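PDB 7BFK: angiogenin-1 from Salmo salar, which probably cleaves RNA as a secreted endonuclease of the pancreatic ribonuclease family. Local coordinates for residues 26-31 against 44-49. Sequence-based numbering, arbitrary orientation.
Sequences SQMEIL and NTFILA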
ATOM      1  N   SER A  26       2.474  -9.205  11.850  1.00 50.64           N
ATOM      2  CA  SER A  26       1.118  -8.852  12.357  1.00 52.33           C
ATOM      3  C   SER A  26       0.291  -8.157  11.265  1.00 48.35           C
ATOM      4  O   SER A  26      -0.879  -8.544  11.089  1.00 49.95           O
ATOM      5  CB  SER A  26       1.189  -8.030  13.633  1.00 52.11           C
ATOM      6  OG  SER A  26       1.914  -6.826  13.436  1.00 56.45           O
ATOM      7  N   GLN A  27       0.872  -7.207  10.528  1.00 46.82           N
ATOM      8  CA  GLN A  27       0.126  -6.432   9.499  1.00 44.36           C
ATOM      9  C   GLN A  27      -0.246  -7.323   8.309  1.00 41.65           C
ATOM     10  O   GLN A  27      -1.397  -7.198   7.837  1.00 43.28           O
ATOM     11  CB  GLN A  27       0.893  -5.178   9.096  1.00 45.09           C
ATOM     12  CG  GLN A  27       1.078  -4.212  10.253  1.00 49.45           C
ATOM     13  CD  GLN A  27      -0.232  -3.930  10.944  1.00 56.03           C
ATOM     14  OE1 GLN A  27      -1.227  -3.604  10.307  1.00 55.63           O
ATOM     15  NE2 GLN A  27      -0.245  -4.080  12.260  1.00 62.32           N
ATOM     16  N   MET A  28       0.653  -8.198   7.840  1.00 40.13           N
ATOM     17  CA  MET A  28       0.355  -9.083   6.684  1.00 40.51           C
ATOM     18  C   MET A  28      -0.716 -10.103   7.095  1.00 44.06           C
ATOM     19  O   MET A  28      -1.607 -10.385   6.279  1.00 43.46           O
ATOM     20  CB  MET A  28       1.602  -9.808   6.161  1.00 44.92           C
ATOM     21  CG  MET A  28       2.638  -8.886   5.544  1.00 36.71           C
ATOM     22  SD  MET A  28       1.945  -7.758   4.274  1.00 34.42           S
ATOM     23  CE  MET A  28       1.285  -8.935   3.102  1.00 31.52           C
ATOM     24  N   GLU A  29      -0.650 -10.631   8.323  1.00 48.07           N
ATOM     25  CA  GLU A  29      -1.662 -11.601   8.812  1.00 50.41           C
ATOM     26  C   GLU A  29      -3.045 -10.970   8.595  1.00 44.51           C
ATOM     27  O   GLU A  29      -3.935 -11.635   8.007  1.00 43.92           O
ATOM     28  CB  GLU A  29      -1.420 -11.958  10.277  1.00 57.36           C
ATOM     29  CG  GLU A  29      -2.129 -13.224  10.704  1.00 66.54           C
ATOM     30  CD  GLU A  29      -2.014 -13.549  12.184  1.00 68.09           C
ATOM     31  OE1 GLU A  29      -2.139 -14.738  12.532  1.00 69.32           O
ATOM     32  OE2 GLU A  29      -1.816 -12.611  12.981  1.00 64.83           O
ATOM     33  N   ILE A  30      -3.194  -9.712   9.002  1.00 43.95           N
ATOM     34  CA  ILE A  30      -4.451  -8.917   8.859  1.00 47.15           C
ATOM     35  C   ILE A  30      -4.912  -8.935   7.396  1.00 46.07           C
ATOM     36  O   ILE A  30      -6.082  -9.227   7.162  1.00 40.60           O
ATOM     37  CB  ILE A  30      -4.259  -7.476   9.372  1.00 54.39           C
ATOM     38  CG1 ILE A  30      -3.862  -7.437  10.853  1.00 58.40           C
ATOM     39  CG2 ILE A  30      -5.496  -6.643   9.096  1.00 51.41           C
ATOM     40  CD1 ILE A  30      -4.713  -8.309  11.749  1.00 69.01           C
ATOM     41  N   LEU A  31      -4.032  -8.588   6.447  1.00 41.34           N
ATOM     42  CA  LEU A  31      -4.350  -8.606   4.996  1.00 40.81           C
ATOM     43  C   LEU A  31      -4.644 -10.041   4.529  1.00 38.91           C
ATOM     44  O   LEU A  31      -5.602 -10.228   3.774  1.00 46.11           O
ATOM     45  CB  LEU A  31      -3.174  -8.035   4.192  1.00 40.07           C
ATOM     46  CG  LEU A  31      -2.915  -6.537   4.323  1.00 44.53           C
ATOM     47  CD1 LEU A  31      -1.714  -6.141   3.473  1.00 42.90           C
ATOM     48  CD2 LEU A  31      -4.144  -5.713   3.926  1.00 46.63           C
ATOM     49  N   ASN A  44       3.571  -6.369   0.170  1.00 26.64           N
ATOM     50  CA  ASN A  44       2.685  -5.224   0.451  1.00 25.97           C
ATOM     51  C   ASN A  44       3.549  -4.072   0.925  1.00 24.57           C
ATOM     52  O   ASN A  44       4.421  -4.301   1.746  1.00 27.78           O
ATOM     53  CB  ASN A  44       1.576  -5.530   1.441  1.00 28.69           C
ATOM     54  CG  ASN A  44       0.479  -4.496   1.348  1.00 27.89           C
ATOM     55  OD1 ASN A  44      -0.330  -4.564   0.435  1.00 27.99           O
ATOM     56  ND2 ASN A  44       0.432  -3.582   2.311  1.00 27.55           N
ATOM     57  N   THR A  45       3.301  -2.890   0.379  1.00 23.83           N
ATOM     58  CA  THR A  45       4.011  -1.639   0.708  1.00 24.70           C
ATOM     59  C   THR A  45       3.077  -0.726   1.528  1.00 24.73           C
ATOM     60  O   THR A  45       1.934  -0.442   1.070  1.00 25.73           O
ATOM     61  CB  THR A  45       4.533  -0.973  -0.567  1.00 23.35           C
ATOM     62  OG1 THR A  45       5.226  -1.954  -1.353  1.00 24.82           O
ATOM     63  CG2 THR A  45       5.414   0.214  -0.281  1.00 23.64           C
ATOM     64  N   PHE A  46       3.579  -0.262   2.658  1.00 23.25           N
ATOM     65  CA  PHE A  46       2.913   0.671   3.599  1.00 25.60           C
ATOM     66  C   PHE A  46       3.579   2.044   3.511  1.00 25.30           C
ATOM     67  O   PHE A  46       4.809   2.118   3.521  1.00 25.70           O
ATOM     68  CB  PHE A  46       2.984   0.121   5.025  1.00 30.25           C
ATOM     69  CG  PHE A  46       2.331  -1.224   5.206  1.00 28.47           C
ATOM     70  CD1 PHE A  46       3.052  -2.390   4.999  1.00 29.95           C
ATOM     71  CD2 PHE A  46       0.995  -1.328   5.578  1.00 32.50           C
ATOM     72  CE1 PHE A  46       2.454  -3.630   5.164  1.00 32.42           C
ATOM     73  CE2 PHE A  46       0.394  -2.569   5.728  1.00 31.58           C
ATOM     74  CZ  PHE A  46       1.126  -3.718   5.515  1.00 31.67           C
ATOM     75  N   ILE A  47       2.767   3.096   3.393  1.00 24.86           N
ATOM     76  CA  ILE A  47       3.225   4.512   3.364  1.00 24.99           C
ATOM     77  C   ILE A  47       3.125   5.081   4.784  1.00 25.58           C
ATOM     78  O   ILE A  47       2.049   4.996   5.390  1.00 25.46           O
ATOM     79  CB  ILE A  47       2.403   5.344   2.373  1.00 25.33           C
ATOM     80  CG1 ILE A  47       2.353   4.705   0.984  1.00 24.65           C
ATOM     81  CG2 ILE A  47       2.943   6.761   2.309  1.00 27.36           C
ATOM     82  CD1 ILE A  47       1.283   5.283   0.115  1.00 25.06           C
ATOM     83  N   LEU A  48       4.199   5.672   5.281  1.00 27.07           N
ATOM     84  CA  LEU A  48       4.215   6.290   6.633  1.00 31.67           C
ATOM     85  C   LEU A  48       3.820   7.758   6.492  1.00 31.96           C
ATOM     86  O   LEU A  48       4.708   8.595   6.463  1.00 31.68           O
ATOM     87  CB  LEU A  48       5.603   6.113   7.261  1.00 34.24           C
ATOM     88  CG  LEU A  48       5.877   4.733   7.866  1.00 36.35           C
ATOM     89  CD1 LEU A  48       5.817   3.634   6.824  1.00 37.16           C
ATOM     90  CD2 LEU A  48       7.224   4.691   8.590  1.00 42.41           C
ATOM     91  N   ALA A  49       2.519   8.034   6.419  1.00 27.51           N
ATOM     92  CA  ALA A  49       1.967   9.376   6.184  1.00 33.68           C
ATOM     93  C   ALA A  49       0.503   9.422   6.621  1.00 33.57           C
ATOM     94  O   ALA A  49      -0.067   8.361   6.934  1.00 32.92           O
ATOM     95  CB  ALA A  49       2.109   9.718   4.716  1.00 38.89           C
TER
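A Met-aromatic contact helps pack helix 24-32 against strand 43-47 in the core of this pancreatic-type ribonuclease. Met28 SD lies at the edge of the Phe46 ring, 5.4 Å from its centroid and 80° off the ring normal. A turn about Met28 CB-CG (chi2 -51°) brings SD toward the strand, 3.6 Å from Asn44 CB. The next torsion sets Met28 CE 3.8 Å from the same Asn44 CB. Gln27 touches the ring through its aliphatic base, with CB 3.9 Å from Phe46 CZ. Leu31 reaches across the Asn44 side chain at about a right angle, and its CD1 sits 3.5 Å from Asn44 CG. With CG anti to the backbone N (chi1 -162°), the Asn44 amide turns toward Leu31 and the ring, and Asn44 ND2 lies 3.3 Å above the plane of Phe46, toward the rim. The buried amide is held at both ends: OD1 is hydrogen-bonded to Lys41 NZ and ND2 to Gln13 O. Together these probably fix which way round it sits. Met19 also packs on Phe46 and on Gln27. Strand 43-47 pairs antiparallel with strand 76-85, whose Cys81, disulfide-bonded to Cys24 of helix 24-32, touches both Met28 and Phe46.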